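Local coordinates for protein tryptophanyl-tRNA synthetase (PDB 3HV0) that probably charges tRNA(Trp) with L-tryptophan at the expense of ATP, through a class I catalytic domain that here holds bound tryptophan, at residues A47-F50 / F51-I55; K173-S176 / C177-K181; V224-I228 / D229-Y233; R238-A241 / P242-G245. All blocks are in the same frame, centred on the assembly; numbering follows the deposited sequence.

Interaction 1 of 4, residues A47-F50 / F51-I55; sequences AHHF and FRRNI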
loop_
_atom_site.group_PDB
_atom_site.type_symbol
_atom_site.label_atom_id
_atom_site.label_comp_id
_atom_site.label_asym_id
_atom_site.label_seq_id
_atom_site.Cartn_x
_atom_site.Cartn_y
_atom_site.Cartn_z
ATOM N N ALA A 47 16.538 1.853 -37.209
ATOM C CA ALA A 47 15.656 1.224 -36.218
ATOM C C ALA A 47 16.345 0.051 -35.563
ATOM O O ALA A 47 17.073 -0.706 -36.205
ATOM C CB ALA A 47 14.349 0.769 -36.855
ATOM N N HIS A 48 16.102 -0.098 -34.271
ATOM C CA HIS A 48 16.607 -1.242 -33.557
ATOM C C HIS A 48 16.039 -2.494 -34.192
ATOM O O HIS A 48 14.875 -2.515 -34.592
ATOM C CB HIS A 48 16.205 -1.179 -32.103
ATOM C CG HIS A 48 16.994 -2.084 -31.222
ATOM N ND1 HIS A 48 16.624 -3.386 -30.972
ATOM C CD2 HIS A 48 18.129 -1.872 -30.520
ATOM C CE1 HIS A 48 17.489 -3.936 -30.137
ATOM N NE2 HIS A 48 18.417 -3.040 -29.852
ATOM N N HIS A 49 16.863 -3.532 -34.297
ATOM C CA HIS A 49 16.437 -4.764 -34.946
ATOM C C HIS A 49 15.259 -5.500 -34.261
ATOM O O HIS A 49 14.561 -6.244 -34.937
ATOM C CB HIS A 49 17.633 -5.709 -35.207
ATOM C CG HIS A 49 18.354 -6.147 -33.970
ATOM N ND1 HIS A 49 19.330 -5.383 -33.369
ATOM C CD2 HIS A 49 18.243 -7.271 -33.226
ATOM C CE1 HIS A 49 19.788 -6.018 -32.306
ATOM N NE2 HIS A 49 19.147 -7.168 -32.202
ATOM N N PHE A 50 14.979 -5.283 -32.974
ATOM C CA PHE A 50 13.763 -5.901 -32.403
ATOM C C PHE A 50 12.484 -5.462 -33.127
ATOM O O PHE A 50 11.419 -6.072 -32.961
ATOM C CB PHE A 50 13.596 -5.637 -30.895
ATOM C CG PHE A 50 14.689 -6.224 -30.041
ATOM C CD1 PHE A 50 15.482 -7.280 -30.487
ATOM C CD2 PHE A 50 14.934 -5.717 -28.786
ATOM C CE1 PHE A 50 16.486 -7.782 -29.699
ATOM C CE2 PHE A 50 15.932 -6.240 -27.999
ATOM C CZ PHE A 50 16.708 -7.266 -28.457
ATOM N N PHE A 51 12.577 -4.394 -33.903
ATOM C CA PHE A 51 11.457 -3.964 -34.700
ATOM C C PHE A 51 11.378 -4.848 -35.931
ATOM O O PHE A 51 10.380 -5.546 -36.128
ATOM C CB PHE A 51 11.626 -2.515 -35.123
ATOM C CG PHE A 51 11.252 -1.494 -34.061
ATOM C CD1 PHE A 51 9.932 -1.337 -33.663
ATOM C CD2 PHE A 51 12.210 -0.632 -33.534
ATOM C CE1 PHE A 51 9.588 -0.374 -32.761
ATOM C CE2 PHE A 51 11.861 0.333 -32.629
ATOM C CZ PHE A 51 10.554 0.462 -32.246
ATOM N N ARG A 52 12.447 -4.835 -36.733
ATOM C CA ARG A 52 12.535 -5.617 -37.976
ATOM C C ARG A 52 12.181 -7.093 -37.786
ATOM O O ARG A 52 11.508 -7.683 -38.620
ATOM C CB ARG A 52 13.945 -5.533 -38.593
ATOM C CG ARG A 52 14.539 -4.119 -38.649
ATOM C CD ARG A 52 15.677 -3.998 -39.679
ATOM N NE ARG A 52 16.815 -4.873 -39.373
ATOM C CZ ARG A 52 17.833 -4.583 -38.550
ATOM N NH1 ARG A 52 17.899 -3.423 -37.891
ATOM N NH2 ARG A 52 18.809 -5.478 -38.383
ATOM N N ARG A 53 12.632 -7.684 -36.688
ATOM C CA ARG A 53 12.465 -9.118 -36.470
ATOM C C ARG A 53 11.127 -9.439 -35.782
ATOM O O ARG A 53 10.855 -10.594 -35.476
ATOM C CB ARG A 53 13.625 -9.670 -35.620
ATOM C CG ARG A 53 15.036 -9.203 -35.991
ATOM C CD ARG A 53 15.654 -10.047 -37.055
ATOM N NE ARG A 53 16.949 -9.532 -37.529
ATOM C CZ ARG A 53 18.124 -9.733 -36.929
ATOM N NH1 ARG A 53 18.206 -10.429 -35.782
ATOM N NH2 ARG A 53 19.222 -9.229 -37.477
ATOM N N ASN A 54 10.316 -8.413 -35.526
ATOM C CA ASN A 54 9.018 -8.548 -34.809
ATOM C C ASN A 54 9.137 -9.198 -33.424
ATOM O O ASN A 54 8.319 -10.030 -33.025
ATOM C CB ASN A 54 7.967 -9.281 -35.671
ATOM C CG ASN A 54 7.793 -8.650 -37.057
ATOM O OD1 ASN A 54 7.562 -7.453 -37.187
ATOM N ND2 ASN A 54 7.917 -9.462 -38.092
ATOM N N ILE A 55 10.168 -8.793 -32.697
ATOM C CA ILE A 55 10.387 -9.217 -31.321
ATOM C C ILE A 55 9.567 -8.293 -30.436
ATOM O O ILE A 55 8.928 -8.741 -29.497
ATOM C CB ILE A 55 11.884 -9.113 -30.899
ATOM C CG1 ILE A 55 12.791 -9.948 -31.805
ATOM C CG2 ILE A 55 12.057 -9.535 -29.427
ATOM C CD1 ILE A 55 12.773 -11.427 -31.532
#

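Interaction 2 of 4, residues K173-S176 / C177-K181; sequences KKIS and CSQIK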
loop_
_atom_site.group_PDB
_atom_site.type_symbol
_atom_site.label_atom_id
_atom_site.label_comp_id
_atom_site.label_asym_id
_atom_site.label_seq_id
_atom_site.Cartn_x
_atom_site.Cartn_y
_atom_site.Cartn_z
ATOM N N LYS A 173 -9.591 3.021 -5.767
ATOM C CA LYS A 173 -10.952 3.506 -5.526
ATOM C C LYS A 173 -11.833 3.386 -6.768
ATOM O O LYS A 173 -13.056 3.328 -6.658
ATOM C CB LYS A 173 -10.902 4.965 -5.083
ATOM C CG LYS A 173 -12.162 5.471 -4.428
ATOM C CD LYS A 173 -11.949 6.908 -4.010
ATOM C CE LYS A 173 -13.197 7.540 -3.458
ATOM N NZ LYS A 173 -12.837 8.826 -2.809
ATOM N N LYS A 174 -11.197 3.338 -7.936
ATOM C CA LYS A 174 -11.903 3.270 -9.210
ATOM C C LYS A 174 -12.054 1.848 -9.771
ATOM O O LYS A 174 -12.751 1.670 -10.770
ATOM C CB LYS A 174 -11.195 4.141 -10.253
ATOM C CG LYS A 174 -11.217 5.620 -9.955
ATOM C CD LYS A 174 -12.618 6.195 -10.067
ATOM C CE LYS A 174 -12.656 7.686 -9.779
ATOM N NZ LYS A 174 -14.025 8.214 -9.996
ATOM N N ILE A 175 -11.416 0.850 -9.161
ATOM C CA ILE A 175 -11.552 -0.533 -9.639
ATOM C C ILE A 175 -12.268 -1.445 -8.640
ATOM O O ILE A 175 -11.924 -1.484 -7.474
ATOM C CB ILE A 175 -10.194 -1.166 -9.983
ATOM C CG1 ILE A 175 -9.630 -0.565 -11.266
ATOM C CG2 ILE A 175 -10.342 -2.656 -10.227
ATOM C CD1 ILE A 175 -8.668 0.550 -11.050
ATOM N N SER A 176 -13.251 -2.190 -9.126
ATOM C CA SER A 176 -13.948 -3.164 -8.305
ATOM C C SER A 176 -13.073 -4.391 -8.099
ATOM O O SER A 176 -12.218 -4.700 -8.920
ATOM C CB SER A 176 -15.264 -3.579 -8.956
ATOM O OG SER A 176 -15.026 -4.398 -10.086
ATOM N N CYS A 177 -13.297 -5.084 -6.992
ATOM C CA CYS A 177 -12.659 -6.367 -6.749
ATOM C C CYS A 177 -12.990 -7.332 -7.879
ATOM O O CYS A 177 -12.143 -8.094 -8.313
ATOM C CB CYS A 177 -13.119 -6.933 -5.402
ATOM S SG CYS A 177 -12.886 -8.717 -5.190
ATOM N N SER A 178 -14.230 -7.285 -8.357
ATOM C CA SER A 178 -14.673 -8.144 -9.448
ATOM C C SER A 178 -13.940 -7.827 -10.748
ATOM O O SER A 178 -13.702 -8.720 -11.546
ATOM C CB SER A 178 -16.178 -8.009 -9.658
ATOM O OG SER A 178 -16.529 -6.683 -10.000
ATOM N N GLN A 179 -13.602 -6.558 -10.970
ATOM C CA GLN A 179 -12.806 -6.175 -12.133
ATOM C C GLN A 179 -11.390 -6.774 -12.069
ATOM O O GLN A 179 -10.853 -7.205 -13.088
ATOM C CB GLN A 179 -12.713 -4.652 -12.271
ATOM C CG GLN A 179 -13.607 -4.052 -13.344
ATOM C CD GLN A 179 -14.414 -2.866 -12.843
ATOM O OE1 GLN A 179 -13.895 -1.969 -12.165
ATOM N NE2 GLN A 179 -15.707 -2.866 -13.162
ATOM N N ILE A 180 -10.794 -6.813 -10.882
ATOM C CA ILE A 180 -9.514 -7.492 -10.720
ATOM C C ILE A 180 -9.620 -8.970 -11.079
ATOM O O ILE A 180 -8.816 -9.466 -11.855
ATOM C CB ILE A 180 -8.954 -7.378 -9.285
ATOM C CG1 ILE A 180 -7.993 -6.193 -9.171
ATOM C CG2 ILE A 180 -8.138 -8.619 -8.919
ATOM C CD1 ILE A 180 -8.557 -4.879 -9.564
ATOM N N LYS A 181 -10.610 -9.670 -10.518
ATOM C CA LYS A 181 -10.820 -11.083 -10.851
ATOM C C LYS A 181 -10.907 -11.271 -12.356
ATOM O O LYS A 181 -10.223 -12.114 -12.926
ATOM C CB LYS A 181 -12.103 -11.621 -10.229
ATOM C CG LYS A 181 -12.075 -11.817 -8.727
ATOM C CD LYS A 181 -13.356 -12.522 -8.295
ATOM C CE LYS A 181 -13.591 -12.453 -6.808
ATOM N NZ LYS A 181 -14.873 -13.134 -6.458
#

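Interaction 3 of 4, residues V224-I228 / D229-Y233; sequences VPHAI and DQDPY. With TRP (tryptophan), chain C.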
loop_
_atom_site.group_PDB
_atom_site.type_symbol
_atom_site.label_atom_id
_atom_site.label_comp_id
_atom_site.label_asym_id
_atom_site.label_seq_id
_atom_site.Cartn_x
_atom_site.Cartn_y
_atom_site.Cartn_z
ATOM N N VAL A 224 5.446 2.586 -22.083
ATOM C CA VAL A 224 5.752 1.409 -21.265
ATOM C C VAL A 224 6.100 0.214 -22.138
ATOM O O VAL A 224 5.202 -0.430 -22.709
ATOM C CB VAL A 224 4.553 1.060 -20.418
ATOM C CG1 VAL A 224 4.881 -0.138 -19.431
ATOM C CG2 VAL A 224 4.055 2.310 -19.694
ATOM N N PRO A 225 7.409 -0.075 -22.279
ATOM C CA PRO A 225 7.912 -1.331 -22.861
ATOM C C PRO A 225 7.683 -2.515 -21.939
ATOM O O PRO A 225 8.026 -2.455 -20.766
ATOM C CB PRO A 225 9.409 -1.078 -22.996
ATOM C CG PRO A 225 9.535 0.388 -23.138
ATOM C CD PRO A 225 8.466 0.951 -22.236
ATOM N N HIS A 226 7.114 -3.590 -22.454
ATOM C CA HIS A 226 6.926 -4.780 -21.611
ATOM C C HIS A 226 6.740 -6.074 -22.402
ATOM O O HIS A 226 6.343 -6.065 -23.565
ATOM C CB HIS A 226 5.769 -4.560 -20.613
ATOM C CG HIS A 226 4.435 -4.304 -21.251
ATOM N ND1 HIS A 226 3.605 -5.320 -21.675
ATOM C CD2 HIS A 226 3.751 -3.151 -21.459
ATOM C CE1 HIS A 226 2.487 -4.801 -22.160
ATOM N NE2 HIS A 226 2.546 -3.489 -22.033
ATOM N N ALA A 227 7.057 -7.196 -21.777
ATOM C CA ALA A 227 6.694 -8.489 -22.343
ATOM C C ALA A 227 5.178 -8.501 -22.450
ATOM O O ALA A 227 4.488 -7.903 -21.620
ATOM C CB ALA A 227 7.183 -9.617 -21.460
ATOM N N ILE A 228 4.660 -9.146 -23.484
ATOM C CA ILE A 228 3.231 -9.091 -23.755
ATOM C C ILE A 228 2.402 -9.584 -22.578
ATOM O O ILE A 228 1.255 -9.204 -22.431
ATOM C CB ILE A 228 2.847 -9.892 -25.016
ATOM C CG1 ILE A 228 1.379 -9.664 -25.371
ATOM C CG2 ILE A 228 3.085 -11.394 -24.812
ATOM C CD1 ILE A 228 0.903 -8.257 -25.106
ATOM N N ASP A 229 2.974 -10.433 -21.742
ATOM C CA ASP A 229 2.211 -11.014 -20.635
ATOM C C ASP A 229 1.945 -10.022 -19.507
ATOM O O ASP A 229 1.139 -10.305 -18.620
ATOM C CB ASP A 229 2.886 -12.278 -20.101
ATOM C CG ASP A 229 4.075 -11.988 -19.207
ATOM O OD1 ASP A 229 4.080 -12.495 -18.071
ATOM O OD2 ASP A 229 5.020 -11.272 -19.617
ATOM N N GLN A 230 2.608 -8.866 -19.531
ATOM C CA GLN A 230 2.342 -7.817 -18.539
ATOM C C GLN A 230 1.170 -6.915 -18.940
ATOM O O GLN A 230 0.674 -6.145 -18.110
ATOM C CB GLN A 230 3.588 -6.961 -18.307
ATOM C CG GLN A 230 4.770 -7.758 -17.833
ATOM C CD GLN A 230 4.560 -8.360 -16.438
ATOM O OE1 GLN A 230 4.119 -7.686 -15.504
ATOM N NE2 GLN A 230 4.914 -9.612 -16.295
ATOM N N ASP A 231 0.709 -7.037 -20.185
ATOM C CA ASP A 231 -0.384 -6.222 -20.714
ATOM C C ASP A 231 -1.599 -5.944 -19.794
ATOM O O ASP A 231 -2.096 -4.808 -19.793
ATOM C CB ASP A 231 -0.890 -6.812 -22.025
ATOM C CG ASP A 231 -1.865 -5.886 -22.734
ATOM O OD1 ASP A 231 -1.486 -4.708 -22.972
ATOM O OD2 ASP A 231 -2.999 -6.339 -23.037
ATOM N N PRO A 232 -2.090 -6.958 -19.040
ATOM C CA PRO A 232 -3.236 -6.782 -18.131
ATOM C C PRO A 232 -3.170 -5.583 -17.197
ATOM O O PRO A 232 -4.170 -4.910 -17.011
ATOM C CB PRO A 232 -3.214 -8.075 -17.296
ATOM C CG PRO A 232 -2.726 -9.102 -18.249
ATOM C CD PRO A 232 -1.727 -8.389 -19.158
ATOM N N TYR A 233 -2.012 -5.332 -16.600
ATOM C CA TYR A 233 -1.850 -4.182 -15.698
ATOM C C TYR A 233 -2.105 -2.873 -16.422
ATOM O O TYR A 233 -2.671 -1.965 -15.851
ATOM C CB TYR A 233 -0.438 -4.120 -15.088
ATOM C CG TYR A 233 -0.059 -5.336 -14.259
ATOM C CD1 TYR A 233 0.674 -6.383 -14.813
ATOM C CD2 TYR A 233 -0.425 -5.427 -12.916
ATOM C CE1 TYR A 233 1.023 -7.488 -14.070
ATOM C CE2 TYR A 233 -0.103 -6.546 -12.162
ATOM C CZ TYR A 233 0.630 -7.573 -12.741
ATOM O OH TYR A 233 0.984 -8.674 -11.992
HETATM N N TRP C . 5.775 -7.542 -12.447
HETATM C CA TRP C . 6.769 -7.476 -13.558
HETATM C C TRP C . 7.470 -8.819 -13.706
HETATM O O TRP C . 7.473 -9.630 -12.762
HETATM C CB TRP C . 7.798 -6.346 -13.358
HETATM C CG TRP C . 7.315 -4.992 -13.820
HETATM C CD1 TRP C . 6.902 -3.946 -13.030
HETATM C CD2 TRP C . 7.209 -4.524 -15.174
HETATM N NE1 TRP C . 6.552 -2.874 -13.805
HETATM C CE2 TRP C . 6.717 -3.204 -15.124
HETATM C CE3 TRP C . 7.482 -5.089 -16.416
HETATM C CZ2 TRP C . 6.493 -2.445 -16.270
HETATM C CZ3 TRP C . 7.255 -4.334 -17.552
HETATM C CH2 TRP C . 6.752 -3.025 -17.470
HETATM O OXT TRP C . 8.025 -9.095 -14.786
HETATM O O HOH W 1 0.205 -2.610 -22.484
#

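Interaction 4 of 4, residues R238-A241 / P242-G245; sequences RDVA and PRLG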
loop_
_atom_site.group_PDB
_atom_site.type_symbol
_atom_site.label_atom_id
_atom_site.label_comp_id
_atom_site.label_asym_id
_atom_site.label_seq_id
_atom_site.Cartn_x
_atom_site.Cartn_y
_atom_site.Cartn_z
ATOM N N ARG A 238 -5.119 1.975 -18.328
ATOM C CA ARG A 238 -5.644 2.792 -19.437
ATOM C C ARG A 238 -7.151 3.037 -19.315
ATOM O O ARG A 238 -7.674 4.031 -19.811
ATOM C CB ARG A 238 -5.334 2.152 -20.800
ATOM C CG ARG A 238 -3.930 2.442 -21.296
ATOM C CD ARG A 238 -3.608 1.691 -22.585
ATOM N NE ARG A 238 -4.528 2.029 -23.668
ATOM C CZ ARG A 238 -4.359 3.017 -24.547
ATOM N NH1 ARG A 238 -3.292 3.811 -24.504
ATOM N NH2 ARG A 238 -5.272 3.219 -25.486
ATOM N N ASP A 239 -7.848 2.113 -18.678
ATOM C CA ASP A 239 -9.254 2.278 -18.423
ATOM C C ASP A 239 -9.516 3.260 -17.285
ATOM O O ASP A 239 -10.551 3.925 -17.307
ATOM C CB ASP A 239 -9.913 0.928 -18.111
ATOM C CG ASP A 239 -10.329 0.176 -19.364
ATOM O OD1 ASP A 239 -9.523 0.071 -20.313
ATOM O OD2 ASP A 239 -11.484 -0.306 -19.397
ATOM N N VAL A 240 -8.625 3.354 -16.293
ATOM C CA VAL A 240 -8.861 4.287 -15.169
ATOM C C VAL A 240 -8.323 5.702 -15.410
ATOM O O VAL A 240 -8.844 6.652 -14.820
ATOM C CB VAL A 240 -8.346 3.749 -13.800
ATOM C CG1 VAL A 240 -9.032 2.465 -13.462
ATOM C CG2 VAL A 240 -6.870 3.537 -13.825
ATOM N N ALA A 241 -7.311 5.838 -16.264
ATOM C CA ALA A 241 -6.729 7.147 -16.616
ATOM C C ALA A 241 -7.740 8.296 -16.767
ATOM O O ALA A 241 -7.602 9.324 -16.121
ATOM C CB ALA A 241 -5.892 7.034 -17.911
ATOM N N PRO A 242 -8.732 8.146 -17.661
ATOM C CA PRO A 242 -9.637 9.277 -17.844
ATOM C C PRO A 242 -10.391 9.611 -16.563
ATOM O O PRO A 242 -10.474 10.767 -16.188
ATOM C CB PRO A 242 -10.583 8.825 -18.973
ATOM C CG PRO A 242 -10.287 7.403 -19.237
ATOM C CD PRO A 242 -8.926 7.110 -18.696
ATOM N N ARG A 243 -10.883 8.603 -15.862
ATOM C CA ARG A 243 -11.609 8.836 -14.603
ATOM C C ARG A 243 -10.804 9.520 -13.481
ATOM O O ARG A 243 -11.372 9.923 -12.469
ATOM C CB ARG A 243 -12.173 7.517 -14.091
ATOM C CG ARG A 243 -13.249 6.965 -15.014
ATOM C CD ARG A 243 -13.863 5.683 -14.494
ATOM N NE ARG A 243 -13.068 4.516 -14.865
ATOM C CZ ARG A 243 -13.139 3.323 -14.269
ATOM N NH1 ARG A 243 -13.986 3.117 -13.249
ATOM N NH2 ARG A 243 -12.341 2.326 -14.687
ATOM N N LEU A 244 -9.490 9.614 -13.645
ATOM C CA LEU A 244 -8.620 10.342 -12.727
ATOM C C LEU A 244 -8.137 11.653 -13.355
ATOM O O LEU A 244 -7.392 12.405 -12.732
ATOM C CB LEU A 244 -7.413 9.471 -12.351
ATOM C CG LEU A 244 -7.740 8.101 -11.709
ATOM C CD1 LEU A 244 -6.521 7.254 -11.569
ATOM C CD2 LEU A 244 -8.405 8.241 -10.356
ATOM N N GLY A 245 -8.556 11.917 -14.586
ATOM C CA GLY A 245 -8.076 13.078 -15.332
ATOM C C GLY A 245 -6.621 12.999 -15.708
ATOM O O GLY A 245 -5.956 14.028 -15.804
#

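Interaction 1 of 4, residues A47-F50 / F51-I55
Phe50 and Ile55 meet across a single short helical turn, 49-52, which opens with an N-cap at His48 and closes with a Schellman motif at Asn54. The tight part is apolar. CB of Phe50 lies 3.9 Å from CB of Ile55, CD1 of the Phe50 ring meets Ile55 CG1, and Ile55 N donates to Phe50 O as the chain turns out of the helix. Phe51 leaves in another direction, its CD2 4.2 Å from Ala47 CB, and the rings of Phe50 and Phe51 bring the turn against helix 93-106. His48 starts the helix by accepting from Phe50 N through ND1 (3.2 Å), while its CE1 lies over the centre of the Phe50 ring.

The solvent side is looser and carries the charges. Arg53 N bonds to His49 O nearly end-on to the carbonyl, at 171°. His49 CD2 lies over one face of the Arg53 guanidinium, 4.1 Å from NH1, the two planes 41° apart. Asp327 forms salt bridges with both Arg52 and Arg53, tying this outer side to the start of helix 327-339. The Arg52 chain bends at chi3 (-62°), which lays one face of its guanidinium against CB of His49, 3.4 Å from NH2.

Interaction 2 of 4, residues K173-S176 / C177-K181
The backbone is extended at Ile175 and Ser176, between the end of helix 157-174 and the start of helix 177-184, and enters the new helix with Ile180 N donating to Ser176 O at 3.2 Å. Ser176 and Gln179 hold each other in both directions. The serine hydroxyl oxygen lies between its own backbone N and carbonyl carbon (chi1 72°), a setting that turns OG to the first helical turn, where it accepts from Gln179 N at 2.7 Å. In return the Gln179 chain folds back at chi2, and its OE1 takes the Ser176 N-H in a nearly straight bond of 3.1 Å. The donor stands well above the amide carbonyl plane, 54° out of it. This reciprocal pair is a capping box with Ser176 as N-cap, and it satisfies backbone N-H groups on both sides of the helix start. Ser178 OG comes within 2.7 Å of Ser176 OG. On the apolar flank, Ile175 CG2 packs 3.7 Å from Gln179 CB.

The junction also belongs to the dimer interface. Lys181 NZ forms salt bridges with Asp188 of its own chain and with Asp188 of the second subunit, and Lys173 makes a cation-pi contact with Phe120 of that subunit. Cys177 packs on Phe195 of its own chain and on Phe195 of the second subunit.

Interaction 3 of 4, residues V224-I228 / D229-Y233
The tryptophan pocket of this class I synthetase domain is partly walled by the turn that leads from strand 222-227 into helix 231-240, the first half of a beta-alpha-beta unit, and His226 and Gln230 meet across it. The His226 ring brings its ND1 to 3.7 Å from Gln230 CB. The same ND1 donates to Ala227 O at 2.7 Å, with the acceptor in the ring plane. Gln230 N reaches this oxygen from the opposite face of the carbonyl, at 3.0 Å, and Asp231 N follows with a bond to Ile228 O. These backbone bonds make the 3-10 turn that starts the helix.

With chi1 at 61° the His226 ring swings toward the start of the helix. CB remains beside the ligand, 3.4 Å from CZ3 of the tryptophan indole, while Gln230 CG approaches CE3 and Val224 CG1 lies 4.0 Å from CH2. At the other end of the ring, NE2 meets a water in the ring plane, and that water donates to Asp231 OD1, which also forms a salt bridge with Arg60. With ND1 committed as donor and NE2 held to the water, the imidazole is probably held in its rotation, with the rings of His253 and Phe234 also against it, which is consistent with a well-defined wall beside the indole.

Interaction 4 of 4, residues R238-A241 / P242-G245
Arg243 turns back over the last turn of helix 231-240, its guanidinium crossing the Val240 side chain at a slant with NH2 3.5 Å from Val240 CG1. Val240 holds CG1 beside its backbone N, anti to the carbonyl carbon (chi1 -60°), and this is the branch that the arginine touches. The Arg243 chain bends at chi3, which brings the edge of the guanidinium to the backbone of Asp239, where NH2 stands 3.6 Å from Asp239 O. The Asp239 carboxylate is farther off, OD2 lying 5.5 Å from Arg243 NH2, so opposite charges are near without touching. Arg243 NH1 makes a weak hydrogen bond to Lys174 O.

This is the C-terminal end of the helix in the beta-alpha-beta unit that runs from strand 222-227 to strand 250-254. Pro242 brings no N-H to the helix, and its CD lies 3.5 Å from Arg238 O, whose polar partner is instead Lys248 NZ. Leu244 N bonds to Ala241 O at 3.1 Å and more weakly to Val240 O, then the chain turns through Gly245 with positive phi. Leu244 CD1 lies 4.4 Å from Val240 CG2, and the leucine also packs on Arg170 and Lys174 of helix 157-174. Arg238, at the other end of the segment, forms a salt bridge with Asp61.

Overall arrangement
The four contacts follow one another along the chain in numerical order, each closed before the next opens, and all are local turns at helix ends. Interactions 3 and 4 sit at the two ends of helix 231-240, their centres about 18 Å apart, so the helix runs from the tryptophan pocket out to the turn at 242-245. There interaction 4 touches interaction 2, with centres about 14 Å apart, joining that turn to the 173-181 junction at the subunit interface. Interaction 1 lies far from interactions 2 and 4 (centres about 36 and 31 Å away) but about 17 Å from interaction 3, where 47-55 leads into strand 56-60 of the central sheet that also contains strand 222-227.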